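Local coordinates for protein giardin subunit alpha-1 (Giardia intestinalis, PDB 4EVF) that is an annexin that binds calcium and phospholipids such as phosphatidylserine and takes part in the parasite's attachment to the intestinal mucosa and in cytoskeletal remodelling, at residues 91-102 against 244-255. Sequence-based numbering, arbitrary orientation.
Sequences DHMAFFDTVILC and DEKRMRRITGMM
A buried salt-bridge network centred on Asp97 joins two nearly parallel helices near the middle of the annexin fold, helix 92-100 of the predicted second repeat and helix 245-255 of the predicted fourth, whose axes come within 9.6 Å of each other. Asp97 divides its carboxylate between two arginines. Arg247 NH1 meets Asp97 OD1 on its syn side at 3.1 Å, in a fairly straight bond, with the two flat groups turned 60° apart. The Arg247 chain, bent at chi2 and chi3, swings its guanidinium round to this oxygen and across the Met93 side chain, whose CB lies 3.6 Å from Arg247 NH1. The second oxygen, Asp97 OD2, is placed with less certainty and accepts from both NE and NH2 of Arg250. This guanidinium is sandwiched: Ala94 CA sits over one face, Arg247 CA and Lys246 O over the opposite one. Its remaining nitrogen, Arg250 NH1, gives a 3.0 Å bond to a water that in turn donates to Asp91 OD2. Asp91 also caps its own helix, accepting from Ala94 N through OD1, just as Asp244 caps the other by accepting from Arg247 N. Further along, Ile251 CG2 packs 3.7 Å from Asp97 CG. Helix 211-225 covers Phe96 and Ile100. Charged pairs between helices of the second and fourth repeats, near the centre of the chain, are consistent with the hydrophilic central channel known from other annexins.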
# COMPACT_ATOMS: atom_id res chain seq x y z
N ASP A 91 1.41 1.40 15.04
CA ASP A 91 1.63 0.24 14.17
C ASP A 91 2.50 0.64 12.99
O ASP A 91 1.99 1.06 11.95
CB ASP A 91 0.28 -0.34 13.69
CG ASP A 91 0.42 -1.73 13.05
OD1 ASP A 91 1.51 -2.06 12.54
OD2 ASP A 91 -0.58 -2.50 13.07
N HIS A 92 3.82 0.51 13.13
CA HIS A 92 4.71 1.00 12.07
C HIS A 92 4.54 0.24 10.75
O HIS A 92 4.64 0.83 9.68
CB HIS A 92 6.18 0.96 12.52
CG HIS A 92 6.49 1.85 13.68
ND1 HIS A 92 7.77 2.05 14.16
CD2 HIS A 92 5.68 2.61 14.46
CE1 HIS A 92 7.73 2.88 15.18
NE2 HIS A 92 6.48 3.23 15.39
N MET A 93 4.30 -1.06 10.83
CA MET A 93 4.08 -1.82 9.61
C MET A 93 2.87 -1.27 8.87
O MET A 93 2.92 -1.06 7.66
CB MET A 93 3.91 -3.32 9.90
CG MET A 93 5.24 -4.00 10.22
SD MET A 93 5.03 -5.76 10.57
CE MET A 93 4.10 -5.68 12.10
N ALA A 94 1.80 -1.01 9.62
CA ALA A 94 0.58 -0.45 9.04
C ALA A 94 0.85 0.94 8.45
O ALA A 94 0.30 1.30 7.40
CB ALA A 94 -0.51 -0.38 10.08
N PHE A 95 1.68 1.72 9.14
CA PHE A 95 2.10 3.03 8.63
C PHE A 95 2.64 2.90 7.20
O PHE A 95 2.26 3.67 6.31
CB PHE A 95 3.19 3.67 9.51
CG PHE A 95 2.69 4.20 10.84
CD1 PHE A 95 1.33 4.27 11.12
CD2 PHE A 95 3.59 4.64 11.81
CE1 PHE A 95 0.88 4.76 12.34
CE2 PHE A 95 3.15 5.14 13.03
CZ PHE A 95 1.78 5.20 13.30
N PHE A 96 3.55 1.94 6.98
CA PHE A 96 4.13 1.74 5.65
C PHE A 96 3.03 1.46 4.63
O PHE A 96 3.04 2.02 3.52
CB PHE A 96 5.17 0.60 5.64
CG PHE A 96 6.28 0.77 6.63
CD1 PHE A 96 6.74 2.03 6.98
CD2 PHE A 96 6.85 -0.34 7.24
CE1 PHE A 96 7.76 2.19 7.91
CE2 PHE A 96 7.87 -0.19 8.18
CZ PHE A 96 8.33 1.07 8.51
N ASP A 97 2.10 0.58 5.01
CA ASP A 97 1.03 0.15 4.11
C ASP A 97 0.08 1.28 3.74
O ASP A 97 -0.42 1.32 2.63
CB ASP A 97 0.23 -1.01 4.73
CG ASP A 97 1.10 -2.19 5.11
OD1 ASP A 97 2.28 -2.23 4.68
OD2 ASP A 97 0.60 -3.08 5.84
N THR A 98 -0.18 2.18 4.68
CA THR A 98 -1.24 3.18 4.55
C THR A 98 -0.75 4.56 4.08
O THR A 98 -1.45 5.26 3.34
CB THR A 98 -2.03 3.34 5.89
OG1 THR A 98 -1.14 3.70 6.95
CG2 THR A 98 -2.75 2.05 6.27
N VAL A 99 0.47 4.93 4.49
CA VAL A 99 1.01 6.25 4.20
C VAL A 99 1.96 6.22 2.98
O VAL A 99 1.90 7.09 2.12
CB VAL A 99 1.77 6.83 5.44
CG1 VAL A 99 2.53 8.09 5.07
CG2 VAL A 99 0.81 7.11 6.57
N ILE A 100 2.81 5.20 2.91
CA ILE A 100 3.82 5.17 1.86
C ILE A 100 3.34 4.52 0.56
O ILE A 100 3.64 5.01 -0.53
CB ILE A 100 5.13 4.50 2.33
CG1 ILE A 100 5.61 5.16 3.62
CG2 ILE A 100 6.19 4.60 1.23
CD1 ILE A 100 6.90 4.57 4.18
N LEU A 101 2.62 3.41 0.68
CA LEU A 101 2.04 2.74 -0.47
C LEU A 101 0.69 3.40 -0.77
O LEU A 101 -0.38 2.86 -0.47
CB LEU A 101 1.89 1.24 -0.17
CG LEU A 101 1.58 0.17 -1.22
CD1 LEU A 101 0.10 0.14 -1.49
CD2 LEU A 101 2.39 0.32 -2.53
N CYS A 102 0.75 4.59 -1.35
CA CYS A 102 -0.46 5.38 -1.59
C CYS A 102 -0.16 6.43 -2.65
O CYS A 102 0.89 7.06 -2.65
CB CYS A 102 -0.89 6.05 -0.29
SG CYS A 102 -2.48 6.89 -0.33
N ASP A 244 1.53 -12.77 7.26
CA ASP A 244 0.88 -11.64 7.91
C ASP A 244 -0.45 -11.35 7.22
O ASP A 244 -0.48 -10.66 6.19
CB ASP A 244 1.78 -10.41 7.81
CG ASP A 244 1.25 -9.23 8.60
OD1 ASP A 244 0.03 -9.17 8.89
OD2 ASP A 244 2.06 -8.35 8.94
N GLU A 245 -1.54 -11.86 7.78
CA GLU A 245 -2.87 -11.63 7.21
C GLU A 245 -3.28 -10.16 7.25
O GLU A 245 -3.91 -9.65 6.32
CB GLU A 245 -3.92 -12.49 7.91
CG GLU A 245 -3.79 -13.97 7.60
CD GLU A 245 -5.07 -14.75 7.90
OE1 GLU A 245 -5.84 -14.33 8.79
OE2 GLU A 245 -5.31 -15.77 7.22
N LYS A 246 -2.94 -9.47 8.33
CA LYS A 246 -3.37 -8.08 8.49
C LYS A 246 -2.77 -7.16 7.42
O LYS A 246 -3.49 -6.34 6.84
CB LYS A 246 -3.10 -7.55 9.90
CG LYS A 246 -3.80 -8.37 10.98
CD LYS A 246 -4.32 -7.48 12.10
CE LYS A 246 -3.19 -6.73 12.78
NZ LYS A 246 -3.64 -5.41 13.32
N ARG A 247 -1.48 -7.31 7.15
CA ARG A 247 -0.82 -6.58 6.05
C ARG A 247 -1.39 -6.94 4.69
O ARG A 247 -1.58 -6.06 3.84
CB ARG A 247 0.68 -6.85 6.03
CG ARG A 247 1.36 -6.37 4.75
CD ARG A 247 2.35 -5.24 5.04
NE ARG A 247 3.57 -5.78 5.59
CZ ARG A 247 4.53 -5.08 6.19
NH1 ARG A 247 4.44 -3.76 6.36
NH2 ARG A 247 5.59 -5.73 6.63
N MET A 248 -1.64 -8.22 4.45
CA MET A 248 -2.15 -8.61 3.14
C MET A 248 -3.53 -8.01 2.93
O MET A 248 -3.87 -7.62 1.81
CB MET A 248 -2.14 -10.13 2.95
CG MET A 248 -0.74 -10.67 2.62
SD MET A 248 0.12 -9.79 1.29
CE MET A 248 -0.79 -10.42 -0.13
N ARG A 249 -4.31 -7.91 4.00
CA ARG A 249 -5.65 -7.35 3.90
C ARG A 249 -5.59 -5.84 3.66
O ARG A 249 -6.36 -5.30 2.84
CB ARG A 249 -6.47 -7.64 5.16
CG ARG A 249 -7.82 -6.96 5.14
CD ARG A 249 -8.19 -6.39 6.50
NE ARG A 249 -9.23 -5.36 6.39
CZ ARG A 249 -9.86 -4.82 7.43
NH1 ARG A 249 -9.56 -5.21 8.65
NH2 ARG A 249 -10.79 -3.89 7.24
N ARG A 250 -4.69 -5.16 4.36
CA ARG A 250 -4.52 -3.73 4.13
C ARG A 250 -4.15 -3.46 2.67
O ARG A 250 -4.90 -2.79 1.97
CB ARG A 250 -3.49 -3.13 5.09
CG ARG A 250 -3.98 -3.09 6.54
CD ARG A 250 -3.03 -2.28 7.42
NE ARG A 250 -1.69 -2.85 7.46
CZ ARG A 250 -1.23 -3.63 8.43
NH1 ARG A 250 -2.00 -3.94 9.46
NH2 ARG A 250 0.02 -4.10 8.38
N ILE A 251 -3.03 -3.99 2.20
CA ILE A 251 -2.55 -3.62 0.87
C ILE A 251 -3.38 -4.20 -0.27
O ILE A 251 -3.54 -3.56 -1.32
CB ILE A 251 -1.03 -3.91 0.68
CG1 ILE A 251 -0.76 -5.39 0.42
CG2 ILE A 251 -0.22 -3.43 1.88
CD1 ILE A 251 0.74 -5.71 0.44
N THR A 252 -3.92 -5.40 -0.09
CA THR A 252 -4.77 -5.98 -1.13
C THR A 252 -6.10 -5.23 -1.22
O THR A 252 -6.56 -4.89 -2.31
CB THR A 252 -4.99 -7.49 -0.92
OG1 THR A 252 -3.74 -8.12 -0.65
CG2 THR A 252 -5.61 -8.11 -2.16
N GLY A 253 -6.71 -4.95 -0.07
CA GLY A 253 -7.99 -4.27 0.01
C GLY A 253 -7.98 -2.85 -0.54
O GLY A 253 -8.96 -2.40 -1.14
N MET A 254 -6.86 -2.15 -0.35
CA MET A 254 -6.73 -0.76 -0.78
C MET A 254 -6.14 -0.58 -2.17
O MET A 254 -6.44 0.40 -2.84
CB MET A 254 -5.83 0.02 0.19
CG MET A 254 -6.44 0.33 1.55
SD MET A 254 -5.30 1.25 2.59
CE MET A 254 -3.84 0.23 2.58
N MET A 255 -5.29 -1.51 -2.59
CA MET A 255 -4.33 -1.19 -3.65
C MET A 255 -4.12 -2.24 -4.73
O MET A 255 -3.32 -2.03 -5.64
CB MET A 255 -2.97 -0.83 -3.02
CG MET A 255 -2.88 0.60 -2.50
SD MET A 255 -2.69 1.80 -3.85
CE MET A 255 -0.91 1.87 -4.02
O HOH W 1 -0.65 -4.74 12.03